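Local coordinates for phosphate ABC transporter, phosphate-binding protein (Clostridium perfringens, PDB 4Q8R), which binds phosphate with high affinity and probably delivers it to the membrane components of an ABC-type phosphate transporter, at residues A43-A48 with R60-E65; A210-E215 with S223-I228; D79-I84 with R132-E137; S11-P16 with D154-I159. One frame throughout, in Å; residues are numbered along the deposited sequence.

Interaction 1 (A43-A48 with R60-E65); sequences AGIKNA and RDLKGE. With ZN (zinc ion), chain F.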
loop_
_atom_site.group_PDB
_atom_site.type_symbol
_atom_site.label_atom_id
_atom_site.label_comp_id
_atom_site.label_asym_id
_atom_site.label_seq_id
_atom_site.Cartn_x
_atom_site.Cartn_y
_atom_site.Cartn_z
ATOM N N ALA A 43 -8.763 -8.428 4.535
ATOM C CA ALA A 43 -10.172 -8.694 4.347
ATOM C C ALA A 43 -10.475 -9.070 2.881
ATOM O O ALA A 43 -11.349 -9.879 2.599
ATOM C CB ALA A 43 -10.998 -7.517 4.771
ATOM N N GLY A 44 -9.783 -8.444 1.947
ATOM C CA GLY A 44 -10.032 -8.823 0.561
ATOM C C GLY A 44 -9.541 -10.253 0.259
ATOM O O GLY A 44 -10.199 -10.993 -0.446
ATOM N N ILE A 45 -8.410 -10.635 0.813
ATOM C CA ILE A 45 -7.872 -11.985 0.685
ATOM C C ILE A 45 -8.851 -12.977 1.266
ATOM O O ILE A 45 -9.150 -14.034 0.630
ATOM C CB ILE A 45 -6.502 -12.154 1.327
ATOM C CG1 ILE A 45 -5.428 -11.343 0.573
ATOM C CG2 ILE A 45 -6.092 -13.599 1.380
ATOM C CD1 ILE A 45 -4.170 -11.117 1.360
ATOM N N LYS A 46 -9.354 -12.681 2.454
ATOM C CA LYS A 46 -10.363 -13.554 3.052
ATOM C C LYS A 46 -11.654 -13.642 2.244
ATOM O O LYS A 46 -12.263 -14.758 2.114
ATOM C CB LYS A 46 -10.695 -13.004 4.439
ATOM C CG LYS A 46 -11.718 -13.832 5.160
ATOM C CD LYS A 46 -11.152 -15.207 5.408
ATOM C CE LYS A 46 -10.270 -15.330 6.643
ATOM N NZ LYS A 46 -10.754 -16.620 7.121
ATOM N N ASN A 47 -12.078 -12.521 1.648
ATOM C CA ASN A 47 -13.235 -12.562 0.763
ATOM C C ASN A 47 -12.994 -13.454 -0.477
ATOM O O ASN A 47 -13.894 -14.213 -0.920
ATOM C CB ASN A 47 -13.639 -11.179 0.301
ATOM C CG ASN A 47 -14.414 -10.410 1.344
ATOM O OD1 ASN A 47 -14.952 -10.998 2.303
ATOM N ND2 ASN A 47 -14.521 -9.091 1.146
ATOM N N ALA A 48 -11.785 -13.426 -1.011
ATOM C CA ALA A 48 -11.439 -14.342 -2.100
ATOM C C ALA A 48 -11.388 -15.811 -1.641
ATOM O O ALA A 48 -11.882 -16.673 -2.358
ATOM C CB ALA A 48 -10.129 -13.927 -2.768
ATOM N N ARG A 60 0.399 -7.060 -0.063
ATOM C CA ARG A 60 1.450 -7.867 0.570
ATOM C C ARG A 60 1.391 -9.247 -0.071
ATOM O O ARG A 60 0.385 -9.572 -0.737
ATOM C CB ARG A 60 1.231 -8.026 2.092
ATOM C CG ARG A 60 -0.117 -8.602 2.463
ATOM C CD ARG A 60 -0.047 -9.188 3.843
ATOM N NE ARG A 60 -1.327 -9.554 4.401
ATOM C CZ ARG A 60 -1.915 -10.722 4.240
ATOM N NH1 ARG A 60 -1.336 -11.664 3.481
ATOM N NH2 ARG A 60 -3.053 -10.966 4.880
ATOM N N ASP A 61 2.419 -10.046 0.118
ATOM C CA ASP A 61 2.326 -11.407 -0.337
ATOM C C ASP A 61 1.282 -12.174 0.506
ATOM O O ASP A 61 0.970 -11.789 1.629
ATOM C CB ASP A 61 3.643 -12.105 -0.212
ATOM C CG ASP A 61 3.729 -13.279 -1.104
ATOM O OD1 ASP A 61 2.747 -13.639 -1.807
ATOM O OD2 ASP A 61 4.781 -13.865 -1.104
ATOM N N LEU A 62 0.787 -13.273 -0.025
ATOM C CA LEU A 62 -0.116 -14.153 0.742
ATOM C C LEU A 62 0.639 -14.845 1.839
ATOM O O LEU A 62 1.841 -15.121 1.709
ATOM C CB LEU A 62 -0.696 -15.244 -0.155
ATOM C CG LEU A 62 -1.624 -14.816 -1.267
ATOM C CD1 LEU A 62 -2.272 -16.031 -1.910
ATOM C CD2 LEU A 62 -2.682 -13.890 -0.666
ATOM N N LYS A 63 -0.071 -15.144 2.909
ATOM C CA LYS A 63 0.450 -16.053 3.931
ATOM C C LYS A 63 0.247 -17.482 3.441
ATOM O O LYS A 63 -0.631 -17.754 2.622
ATOM C CB LYS A 63 -0.265 -15.811 5.232
ATOM C CG LYS A 63 -0.113 -14.365 5.772
ATOM C CD LYS A 63 -1.105 -14.128 6.895
ATOM C CE LYS A 63 -1.178 -12.698 7.423
ATOM N NZ LYS A 63 -0.619 -12.629 8.774
ATOM N N GLY A 64 1.057 -18.397 3.950
ATOM C CA GLY A 64 0.995 -19.803 3.538
ATOM C C GLY A 64 -0.420 -20.365 3.688
ATOM O O GLY A 64 -0.915 -21.139 2.867
ATOM N N GLU A 65 -1.116 -19.963 4.725
ATOM C CA GLU A 65 -2.496 -20.460 4.877
ATOM C C GLU A 65 -3.572 -19.933 3.938
ATOM O O GLU A 65 -4.637 -20.573 3.720
ATOM C CB GLU A 65 -2.983 -19.946 6.140
ATOM C CG GLU A 65 -2.617 -20.686 7.269
ATOM C CD GLU A 65 -3.272 -20.046 8.427
ATOM O OE1 GLU A 65 -4.058 -20.805 9.096
ATOM O OE2 GLU A 65 -2.989 -18.803 8.603
HETATM ZN ZN ZN F . 2.818 -15.204 -3.081
HETATM O O HOH W 1 3.824 -14.102 -4.006
#

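Interaction 2 (A210-E215 with S223-I228); sequences AVYKEE and SFIDFI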
loop_
_atom_site.group_PDB
_atom_site.type_symbol
_atom_site.label_atom_id
_atom_site.label_comp_id
_atom_site.label_asym_id
_atom_site.label_seq_id
_atom_site.Cartn_x
_atom_site.Cartn_y
_atom_site.Cartn_z
ATOM N N ALA A 210 -3.404 -9.590 -7.491
ATOM C CA ALA A 210 -4.762 -10.001 -7.682
ATOM C C ALA A 210 -4.763 -11.508 -7.353
ATOM O O ALA A 210 -3.905 -12.256 -7.896
ATOM C CB ALA A 210 -5.126 -9.799 -9.154
ATOM N N VAL A 211 -5.672 -11.946 -6.467
ATOM C CA VAL A 211 -5.745 -13.278 -6.008
ATOM C C VAL A 211 -7.160 -13.813 -6.226
ATOM O O VAL A 211 -8.145 -13.085 -6.168
ATOM C CB VAL A 211 -5.303 -13.467 -4.524
ATOM C CG1 VAL A 211 -3.907 -12.927 -4.317
ATOM C CG2 VAL A 211 -6.308 -12.830 -3.545
ATOM N N TYR A 212 -7.238 -15.097 -6.535
ATOM C CA TYR A 212 -8.502 -15.699 -6.949
ATOM C C TYR A 212 -8.361 -17.223 -6.834
ATOM O O TYR A 212 -7.270 -17.782 -6.856
ATOM C CB TYR A 212 -8.873 -15.288 -8.386
ATOM C CG TYR A 212 -7.869 -15.689 -9.417
ATOM C CD1 TYR A 212 -7.908 -16.964 -10.005
ATOM C CD2 TYR A 212 -6.853 -14.809 -9.793
ATOM C CE1 TYR A 212 -6.999 -17.332 -10.952
ATOM C CE2 TYR A 212 -5.918 -15.173 -10.788
ATOM C CZ TYR A 212 -5.997 -16.440 -11.353
ATOM O OH TYR A 212 -5.094 -16.871 -12.282
ATOM N N LYS A 213 -9.500 -17.874 -6.718
ATOM C CA LYS A 213 -9.609 -19.297 -6.906
ATOM C C LYS A 213 -9.944 -19.598 -8.389
ATOM O O LYS A 213 -10.830 -18.959 -8.985
ATOM C CB LYS A 213 -10.707 -19.833 -6.025
ATOM C CG LYS A 213 -10.461 -19.675 -4.552
ATOM C CD LYS A 213 -11.582 -20.459 -3.925
ATOM C CE LYS A 213 -11.308 -20.809 -2.518
ATOM N NZ LYS A 213 -12.660 -21.099 -1.979
ATOM N N GLU A 214 -9.237 -20.553 -8.977
ATOM C CA GLU A 214 -9.461 -20.895 -10.394
ATOM C C GLU A 214 -10.923 -21.251 -10.648
ATOM O O GLU A 214 -11.461 -20.943 -11.737
ATOM C CB GLU A 214 -8.527 -22.021 -10.846
ATOM C CG GLU A 214 -8.399 -22.147 -12.385
ATOM C CD GLU A 214 -7.633 -20.981 -13.043
ATOM O OE1 GLU A 214 -6.451 -20.763 -12.669
ATOM O OE2 GLU A 214 -8.204 -20.282 -13.931
ATOM N N GLU A 215 -11.557 -21.897 -9.650
ATOM C CA GLU A 215 -12.973 -22.322 -9.743
ATOM C C GLU A 215 -13.967 -21.161 -9.816
ATOM O O GLU A 215 -15.086 -21.356 -10.337
ATOM C CB GLU A 215 -13.427 -23.252 -8.599
ATOM C CG GLU A 215 -12.408 -24.291 -8.151
ATOM C CD GLU A 215 -11.447 -23.701 -7.146
ATOM O OE1 GLU A 215 -10.286 -23.377 -7.545
ATOM O OE2 GLU A 215 -11.892 -23.479 -5.992
ATOM N N SER A 223 -10.429 -11.815 -18.249
ATOM C CA SER A 223 -10.263 -10.681 -19.188
ATOM C C SER A 223 -9.753 -9.430 -18.578
ATOM O O SER A 223 -8.884 -8.754 -19.142
ATOM C CB SER A 223 -11.606 -10.297 -19.848
ATOM O OG SER A 223 -11.650 -11.014 -20.957
ATOM N N PHE A 224 -10.342 -9.087 -17.447
ATOM C CA PHE A 224 -9.898 -7.916 -16.709
ATOM C C PHE A 224 -8.444 -8.029 -16.252
ATOM O O PHE A 224 -7.699 -7.086 -16.424
ATOM C CB PHE A 224 -10.866 -7.611 -15.566
ATOM C CG PHE A 224 -10.555 -6.357 -14.818
ATOM C CD1 PHE A 224 -10.337 -5.151 -15.504
ATOM C CD2 PHE A 224 -10.484 -6.361 -13.440
ATOM C CE1 PHE A 224 -10.023 -3.962 -14.827
ATOM C CE2 PHE A 224 -10.206 -5.217 -12.760
ATOM C CZ PHE A 224 -9.933 -4.012 -13.427
ATOM N N ILE A 225 -8.037 -9.164 -15.660
ATOM C CA ILE A 225 -6.672 -9.321 -15.189
ATOM C C ILE A 225 -5.711 -9.243 -16.401
ATOM O O ILE A 225 -4.634 -8.656 -16.330
ATOM C CB ILE A 225 -6.527 -10.649 -14.501
ATOM C CG1 ILE A 225 -7.307 -10.602 -13.151
ATOM C CG2 ILE A 225 -5.066 -10.980 -14.293
ATOM C CD1 ILE A 225 -7.330 -11.904 -12.388
ATOM N N ASP A 226 -6.075 -9.891 -17.507
ATOM C CA ASP A 226 -5.246 -9.845 -18.725
ATOM C C ASP A 226 -5.111 -8.403 -19.216
ATOM O O ASP A 226 -4.038 -7.992 -19.695
ATOM C CB ASP A 226 -5.822 -10.792 -19.799
ATOM C CG ASP A 226 -5.552 -12.295 -19.488
ATOM O OD1 ASP A 226 -4.683 -12.643 -18.640
ATOM O OD2 ASP A 226 -6.251 -13.138 -20.096
ATOM N N PHE A 227 -6.179 -7.617 -19.079
ATOM C CA PHE A 227 -6.091 -6.217 -19.477
ATOM C C PHE A 227 -5.112 -5.448 -18.596
ATOM O O PHE A 227 -4.355 -4.634 -19.051
ATOM C CB PHE A 227 -7.424 -5.550 -19.398
ATOM C CG PHE A 227 -7.351 -4.091 -19.623
ATOM C CD1 PHE A 227 -7.215 -3.600 -20.913
ATOM C CD2 PHE A 227 -7.381 -3.185 -18.553
ATOM C CE1 PHE A 227 -7.161 -2.233 -21.129
ATOM C CE2 PHE A 227 -7.302 -1.822 -18.767
ATOM C CZ PHE A 227 -7.193 -1.336 -20.050
ATOM N N ILE A 228 -5.163 -5.694 -17.292
ATOM C CA ILE A 228 -4.247 -5.011 -16.360
ATOM C C ILE A 228 -2.788 -5.333 -16.684
ATOM O O ILE A 228 -1.891 -4.486 -16.564
ATOM C CB ILE A 228 -4.560 -5.381 -14.901
ATOM C CG1 ILE A 228 -5.927 -4.879 -14.499
ATOM C CG2 ILE A 228 -3.462 -4.827 -13.955
ATOM C CD1 ILE A 228 -6.340 -5.449 -13.113
#

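Interaction 3 (D79-I84 with R132-E137); sequences DGIALI and RDAFQE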
loop_
_atom_site.group_PDB
_atom_site.type_symbol
_atom_site.label_atom_id
_atom_site.label_comp_id
_atom_site.label_asym_id
_atom_site.label_seq_id
_atom_site.Cartn_x
_atom_site.Cartn_y
_atom_site.Cartn_z
ATOM N N ASP A 79 5.020 -1.642 -5.738
ATOM C CA ASP A 79 4.631 -0.412 -5.097
ATOM C C ASP A 79 5.612 -0.056 -3.964
ATOM O O ASP A 79 5.894 -0.886 -3.075
ATOM C CB ASP A 79 3.227 -0.537 -4.509
ATOM C CG ASP A 79 2.745 0.722 -3.808
ATOM O OD1 ASP A 79 2.688 1.818 -4.389
ATOM O OD2 ASP A 79 2.329 0.630 -2.654
ATOM N N GLY A 80 6.088 1.178 -3.969
ATOM C CA GLY A 80 6.853 1.703 -2.884
ATOM C C GLY A 80 5.962 2.154 -1.754
ATOM O O GLY A 80 4.801 2.546 -1.952
ATOM N N ILE A 81 6.505 2.067 -0.548
ATOM C CA ILE A 81 5.812 2.609 0.621
ATOM C C ILE A 81 6.661 3.844 1.059
ATOM O O ILE A 81 7.858 3.726 1.396
ATOM C CB ILE A 81 5.736 1.634 1.769
ATOM C CG1 ILE A 81 4.927 0.364 1.347
ATOM C CG2 ILE A 81 5.125 2.307 3.013
ATOM C CD1 ILE A 81 4.955 -0.725 2.352
ATOM N N ALA A 82 6.003 4.978 1.064
ATOM C CA ALA A 82 6.576 6.232 1.530
ATOM C C ALA A 82 6.296 6.407 3.022
ATOM O O ALA A 82 5.286 6.006 3.522
ATOM C CB ALA A 82 5.966 7.391 0.797
ATOM N N LEU A 83 7.265 7.030 3.679
ATOM C CA LEU A 83 7.119 7.526 5.055
ATOM C C LEU A 83 6.806 8.977 4.872
ATOM O O LEU A 83 7.714 9.756 4.402
ATOM C CB LEU A 83 8.414 7.468 5.838
ATOM C CG LEU A 83 8.772 6.223 6.588
ATOM C CD1 LEU A 83 7.748 6.005 7.647
ATOM C CD2 LEU A 83 8.896 5.059 5.649
ATOM N N ILE A 84 5.588 9.358 5.179
ATOM C CA ILE A 84 5.150 10.731 4.947
ATOM C C ILE A 84 5.124 11.546 6.218
ATOM O O ILE A 84 4.716 11.046 7.295
ATOM C CB ILE A 84 3.807 10.781 4.226
ATOM C CG1 ILE A 84 2.718 9.944 4.914
ATOM C CG2 ILE A 84 4.003 10.299 2.790
ATOM C CD1 ILE A 84 1.347 10.346 4.473
ATOM N N ARG A 132 0.795 -2.105 6.355
ATOM C CA ARG A 132 1.332 -2.259 7.713
ATOM C C ARG A 132 2.231 -3.518 7.807
ATOM O O ARG A 132 3.337 -3.497 8.348
ATOM C CB ARG A 132 0.214 -2.346 8.718
ATOM C CG ARG A 132 0.674 -2.646 10.152
ATOM C CD ARG A 132 -0.402 -2.315 11.127
ATOM N NE ARG A 132 -0.008 -2.774 12.486
ATOM C CZ ARG A 132 -0.747 -2.659 13.577
ATOM N NH1 ARG A 132 -1.926 -2.095 13.529
ATOM N NH2 ARG A 132 -0.331 -3.203 14.710
ATOM N N ASP A 133 1.757 -4.641 7.246
ATOM C CA ASP A 133 2.514 -5.864 7.271
ATOM C C ASP A 133 3.902 -5.721 6.623
ATOM O O ASP A 133 4.943 -6.092 7.172
ATOM C CB ASP A 133 1.717 -6.964 6.610
ATOM C CG ASP A 133 2.473 -8.277 6.541
ATOM O OD1 ASP A 133 3.232 -8.557 5.589
ATOM O OD2 ASP A 133 2.279 -9.049 7.457
ATOM N N ALA A 134 3.905 -5.195 5.385
ATOM C CA ALA A 134 5.148 -5.013 4.670
ATOM C C ALA A 134 6.067 -4.000 5.311
ATOM O O ALA A 134 7.257 -4.233 5.437
ATOM C CB ALA A 134 4.854 -4.541 3.243
ATOM N N PHE A 135 5.496 -2.909 5.776
ATOM C CA PHE A 135 6.278 -1.896 6.472
ATOM C C PHE A 135 6.964 -2.447 7.695
ATOM O O PHE A 135 8.173 -2.263 7.907
ATOM C CB PHE A 135 5.324 -0.756 6.911
ATOM C CG PHE A 135 5.985 0.344 7.692
ATOM C CD1 PHE A 135 6.664 1.378 7.009
ATOM C CD2 PHE A 135 5.891 0.419 9.054
ATOM C CE1 PHE A 135 7.288 2.404 7.672
ATOM C CE2 PHE A 135 6.510 1.472 9.755
ATOM C CZ PHE A 135 7.203 2.472 9.075
ATOM N N GLN A 136 6.210 -3.181 8.509
ATOM C CA GLN A 136 6.802 -3.737 9.726
ATOM C C GLN A 136 7.884 -4.755 9.486
ATOM O O GLN A 136 8.930 -4.758 10.126
ATOM C CB GLN A 136 5.703 -4.308 10.641
ATOM C CG GLN A 136 4.804 -3.223 11.163
ATOM C CD GLN A 136 3.651 -3.670 12.023
ATOM O OE1 GLN A 136 2.980 -2.850 12.645
ATOM N NE2 GLN A 136 3.304 -4.955 11.937
ATOM N N GLU A 137 7.690 -5.566 8.451
ATOM C CA GLU A 137 8.658 -6.554 8.014
ATOM C C GLU A 137 9.952 -5.920 7.554
ATOM O O GLU A 137 11.028 -6.349 7.908
ATOM C CB GLU A 137 8.058 -7.437 6.878
ATOM C CG GLU A 137 8.970 -8.602 6.526
ATOM C CD GLU A 137 8.340 -9.678 5.651
ATOM O OE1 GLU A 137 9.103 -10.352 4.933
ATOM O OE2 GLU A 137 7.106 -9.863 5.696
#

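Interaction 4 (S11-P16 with D154-I159); sequences STSVGP and DGSGNI. With PO4 (phosphate ion), chain B.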
loop_
_atom_site.group_PDB
_atom_site.type_symbol
_atom_site.label_atom_id
_atom_site.label_comp_id
_atom_site.label_asym_id
_atom_site.label_seq_id
_atom_site.Cartn_x
_atom_site.Cartn_y
_atom_site.Cartn_z
ATOM N N SER A 11 -7.212 -4.371 -0.724
ATOM C CA SER A 11 -6.237 -3.331 -0.450
ATOM C C SER A 11 -6.708 -1.910 -0.788
ATOM O O SER A 11 -7.108 -1.643 -1.949
ATOM C CB SER A 11 -4.989 -3.652 -1.266
ATOM O OG SER A 11 -4.049 -2.608 -1.321
ATOM N N THR A 12 -6.528 -0.988 0.156
ATOM C CA THR A 12 -6.714 0.404 -0.104
ATOM C C THR A 12 -5.578 0.959 -0.984
ATOM O O THR A 12 -5.801 1.933 -1.720
ATOM C CB THR A 12 -6.884 1.257 1.177
ATOM O OG1 THR A 12 -5.677 1.295 1.928
ATOM C CG2 THR A 12 -8.024 0.722 2.011
ATOM N N SER A 13 -4.385 0.388 -0.898
ATOM C CA SER A 13 -3.246 0.863 -1.685
ATOM C C SER A 13 -3.531 0.610 -3.175
ATOM O O SER A 13 -3.181 1.446 -4.012
ATOM C CB SER A 13 -1.976 0.124 -1.313
ATOM O OG SER A 13 -1.653 0.248 0.065
ATOM N N VAL A 14 -4.184 -0.516 -3.452
ATOM C CA VAL A 14 -4.490 -0.903 -4.846
ATOM C C VAL A 14 -5.694 -0.196 -5.378
ATOM O O VAL A 14 -5.863 -0.143 -6.604
ATOM C CB VAL A 14 -4.662 -2.475 -4.971
ATOM C CG1 VAL A 14 -4.832 -2.951 -6.428
ATOM C CG2 VAL A 14 -3.441 -3.176 -4.443
ATOM N N GLY A 15 -6.543 0.385 -4.538
ATOM C CA GLY A 15 -7.803 0.972 -4.972
ATOM C C GLY A 15 -7.685 2.005 -6.122
ATOM O O GLY A 15 -8.419 1.875 -7.107
ATOM N N PRO A 16 -6.742 2.993 -6.028
ATOM C CA PRO A 16 -6.708 4.011 -7.078
ATOM C C PRO A 16 -6.402 3.359 -8.433
ATOM O O PRO A 16 -7.103 3.638 -9.424
ATOM C CB PRO A 16 -5.575 4.933 -6.627
ATOM C CG PRO A 16 -5.769 4.919 -5.095
ATOM C CD PRO A 16 -6.026 3.453 -4.819
ATOM N N ASP A 154 -7.598 4.050 9.742
ATOM C CA ASP A 154 -8.217 2.979 9.007
ATOM C C ASP A 154 -8.218 3.342 7.544
ATOM O O ASP A 154 -9.049 4.124 7.100
ATOM C CB ASP A 154 -9.642 2.756 9.522
ATOM C CG ASP A 154 -10.253 1.480 9.045
ATOM O OD1 ASP A 154 -9.633 0.692 8.276
ATOM O OD2 ASP A 154 -11.384 1.244 9.512
ATOM N N GLY A 155 -7.265 2.796 6.845
ATOM C CA GLY A 155 -7.150 2.914 5.437
ATOM C C GLY A 155 -6.166 4.005 4.987
ATOM O O GLY A 155 -5.801 4.904 5.723
ATOM N N SER A 156 -5.658 3.852 3.746
ATOM C CA SER A 156 -4.684 4.783 3.157
ATOM C C SER A 156 -5.189 6.221 3.246
ATOM O O SER A 156 -4.408 7.134 3.538
ATOM C CB SER A 156 -4.458 4.426 1.689
ATOM O OG SER A 156 -3.769 3.205 1.518
ATOM N N GLY A 157 -6.433 6.450 2.832
ATOM C CA GLY A 157 -6.983 7.819 2.806
ATOM C C GLY A 157 -6.897 8.480 4.189
ATOM O O GLY A 157 -6.568 9.680 4.351
ATOM N N ASN A 158 -7.216 7.689 5.222
ATOM C CA ASN A 158 -7.247 8.211 6.579
ATOM C C ASN A 158 -5.843 8.534 7.086
ATOM O O ASN A 158 -5.646 9.530 7.776
ATOM C CB ASN A 158 -8.020 7.331 7.547
ATOM C CG ASN A 158 -9.543 7.508 7.371
ATOM O OD1 ASN A 158 -10.020 8.589 7.003
ATOM N ND2 ASN A 158 -10.307 6.489 7.642
ATOM N N ILE A 159 -4.839 7.722 6.763
ATOM C CA ILE A 159 -3.517 8.009 7.230
ATOM C C ILE A 159 -2.981 9.291 6.561
ATOM O O ILE A 159 -2.348 10.123 7.210
ATOM C CB ILE A 159 -2.599 6.785 7.184
ATOM C CG1 ILE A 159 -1.309 6.999 8.018
ATOM C CG2 ILE A 159 -2.199 6.385 5.779
ATOM C CD1 ILE A 159 -0.597 5.663 8.403
HETATM P P PO4 B . -3.752 -1.934 2.385
HETATM O O1 PO4 B . -3.970 -3.440 2.599
HETATM O O2 PO4 B . -5.052 -1.167 2.504
HETATM O O3 PO4 B . -2.640 -1.429 3.295
HETATM O O4 PO4 B . -3.189 -1.758 0.935
HETATM O O HOH W 2 -1.099 2.601 1.478
#

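Interaction 1 (A43-A48 with R60-E65)
Arg60 meets Ile45 through the flat end of its side chain. Its CG sits between the backbone N and the carbonyl carbon (chi1 56°), and from there the chain runs extended to NE, which carries the guanidinium across to helix 41-50. Ile45 CD1 rests on one face of that group, offset toward the rim and 3.6 Å from Arg60 NH1. Lys63 CE lies over the opposite face, so the group is sandwiched between two aliphatic carbons. Its rotation is fixed from the rim: Arg60 NH1 donates to Asp61 O at 3.0 Å, with the acceptor nearly in the guanidinium plane, and also forms a salt bridge with Glu66, while NH2 bonds to Ser42 OG.

The CB of Asp61 points away from the helix, and its OD1 binds a zinc ion at 2.0 Å. A water and Glu73 of strand 71-86 also ligate this metal. The segment is the link from strand 55-58 to helix 64-68 in the alpha/beta fold of the periplasmic binding proteins, and helix 41-50 packs against that link.

Leu62 follows, its N making a weak bond back to Asp61 OD1. Its CD2 lies 3.7 Å from Ile45 CD1 and 3.9 Å from Ile45 CG1, the two side chains crossing at a slant. Leu71 touches both Ile45 and Leu62. Lys63 then takes the N-cap position of helix 64-68, and its backbone N is hydrogen-bonded to Glu66.

Interaction 2 (A210-E215 with S223-I228)
Tyr212 and Ile225 make the aromatic part of this contact. The phenol ring leaves strand 205-213 with a chi1 of 60°, which folds it back over its own backbone, and its flank is met by the outermost methyl of Ile225. Ile225 CD1 lies 3.9 Å from Tyr212 CE2 and equally far from CD2, coming in on a slant to the ring. Ile225 was modelled in two conformations; this geometry belongs to one of them.

The purely aliphatic part is looser. Ala210, two residues earlier and pointing to the same side of the strand, brings its CB to 4.4 Å from Ile225 CD1. One methyl thus bridges two strand residues, while Ile55 of strand 55-58 touches both Ala210 and Ile225.

No polar bond crosses between the two segments; the backbone bonds stay within helix and sheet. Within helix 219-229, Phe227 N bonds to Ser223 O at 2.9 Å. The strand is held on its two sides: Ala210 and Tyr212 pair with Val74 and Lys72 of strand 71-86, and Val211 with Gly56 of strand 55-58. The helix packs on the sheet face presented by Ala210 and Tyr212; Val211 points away from the helix, and its side chain touches Leu62.

Between residues 210-215 and 223-228 there is no hydrogen bond or salt bridge; with no directional bond across it, the contact rests on apolar packing.

Interaction 3 (D79-I84 with R132-E137)
Torsions in Ile81 and Phe135 send one toward Ala134 and the other toward Leu83. In Ile81, CG1 stands opposite the carbonyl carbon and the chain stays extended beyond it (chi2 172°), which sends CD1 out from strand 71-86 toward helix 130-139. In Phe135, CG stands opposite the backbone N (chi1 178°), and this swings the ring off the helix flank and over toward Leu83.

Ile81 CD1 ends against the helix surface, 3.9 Å from Ala134 CB and 4.1 Å from Phe135 N. Its other branch is farther off: Ile81 CG2 stays 4.4 Å from Phe135 CD1, at a slant to the ring.

Leu83 takes the far end of the ring. Its CD1 lies 3.6 Å from Phe135 CE1, and CD2 comes in at the ring edge, in plane, 3.7 Å from the same atom; the two side chains cross at about a right angle. Leu83 is modelled in two conformations, and these distances are those of one of them. The ring has aromatic company as well, stacking on Tyr172 and meeting Tyr103 edge-to-face.

On the helix, Arg132 NE donates to Gln136 OE1 from above the carbonyl plane, one turn apart, and Arg132 NH1 also bonds to Arg125 O.

Strand and helix axes approach to 10.0 Å with a crossing angle of -74°, so the helix lies across the strand rather than along it. A helix packed by apolar side chains on a mixed sheet is the construction of a periplasmic binding-protein lobe; here the start of this same helix contributes to the phosphate site.

Interaction 4 (S11-P16 with D154-I159)
Thr12 and Ser156 meet through their hydroxyls and Ser156 N; of the flat groups in the two segments, the Asn158 amide donates from ND2 to Asp154 O, which lies 29° out of the amide plane, tying down the turn that leads to Ser156.

Thr12 OG1 is the hub of the contact. It receives Ser156 N at 3.1 Å, lies 2.7 Å from Ser156 OG, a probable hydrogen bond whose proton is not settled, and donates to phosphate O2 at 2.6 Å. A chi1 of 68° lets this hydroxyl face Ser156 and the ion together. Ser156, in the second shell, thus probably helps to orient the Thr12 hydroxyl that binds the phosphate. A water adds a further link, bonded to both Ser13 OG and Ser156 OG.

The same short segment grips the ion repeatedly. Thr12 N also donates to O2, while phosphate O4 takes Ser11 OG, Ser13 N and Ser13 OG, the last at 2.7 Å. Ser11 OG further accepts from Val14 N at 3.0 Å, an ST motif. Arg125, Ser129, Gly130, Thr131, Ser41 and Ser59 also hold the ion, consistent with this being the phosphate-binding pocket.

Both segments lead from a strand into a helix: 11-16 from strand 6-10 into the helix that runs on to residue 28, while Gly155 is the N-cap of helix 156-164, which follows strand 151-153; Arg125 of strand 121-125 touches both Thr12 and Ser156.

Overall arrangement
Interaction 4 is the one at the phosphate, and the other three lie farther out in the fold. Interaction 3, its centre about 12 Å from that of interaction 4, lies within the loop that interaction 4 closes, and its helix begins with residues that bind the ion. Interaction 1, about 16 Å from interaction 4 between centres, also falls within that loop; its Arg60 CD touches Asp133 OD1 of interaction 3 at 3.8 Å. Interaction 2 is more remote, about 25 Å from interaction 3 and about 21 Å from interaction 4 between centres, yet interactions 2 and 3 reach one sheet through the neighbouring strands 205-213 and 71-86. Leu62 CD2 packs 4.0 Å from Val211 CG1, joining interactions 1 and 2.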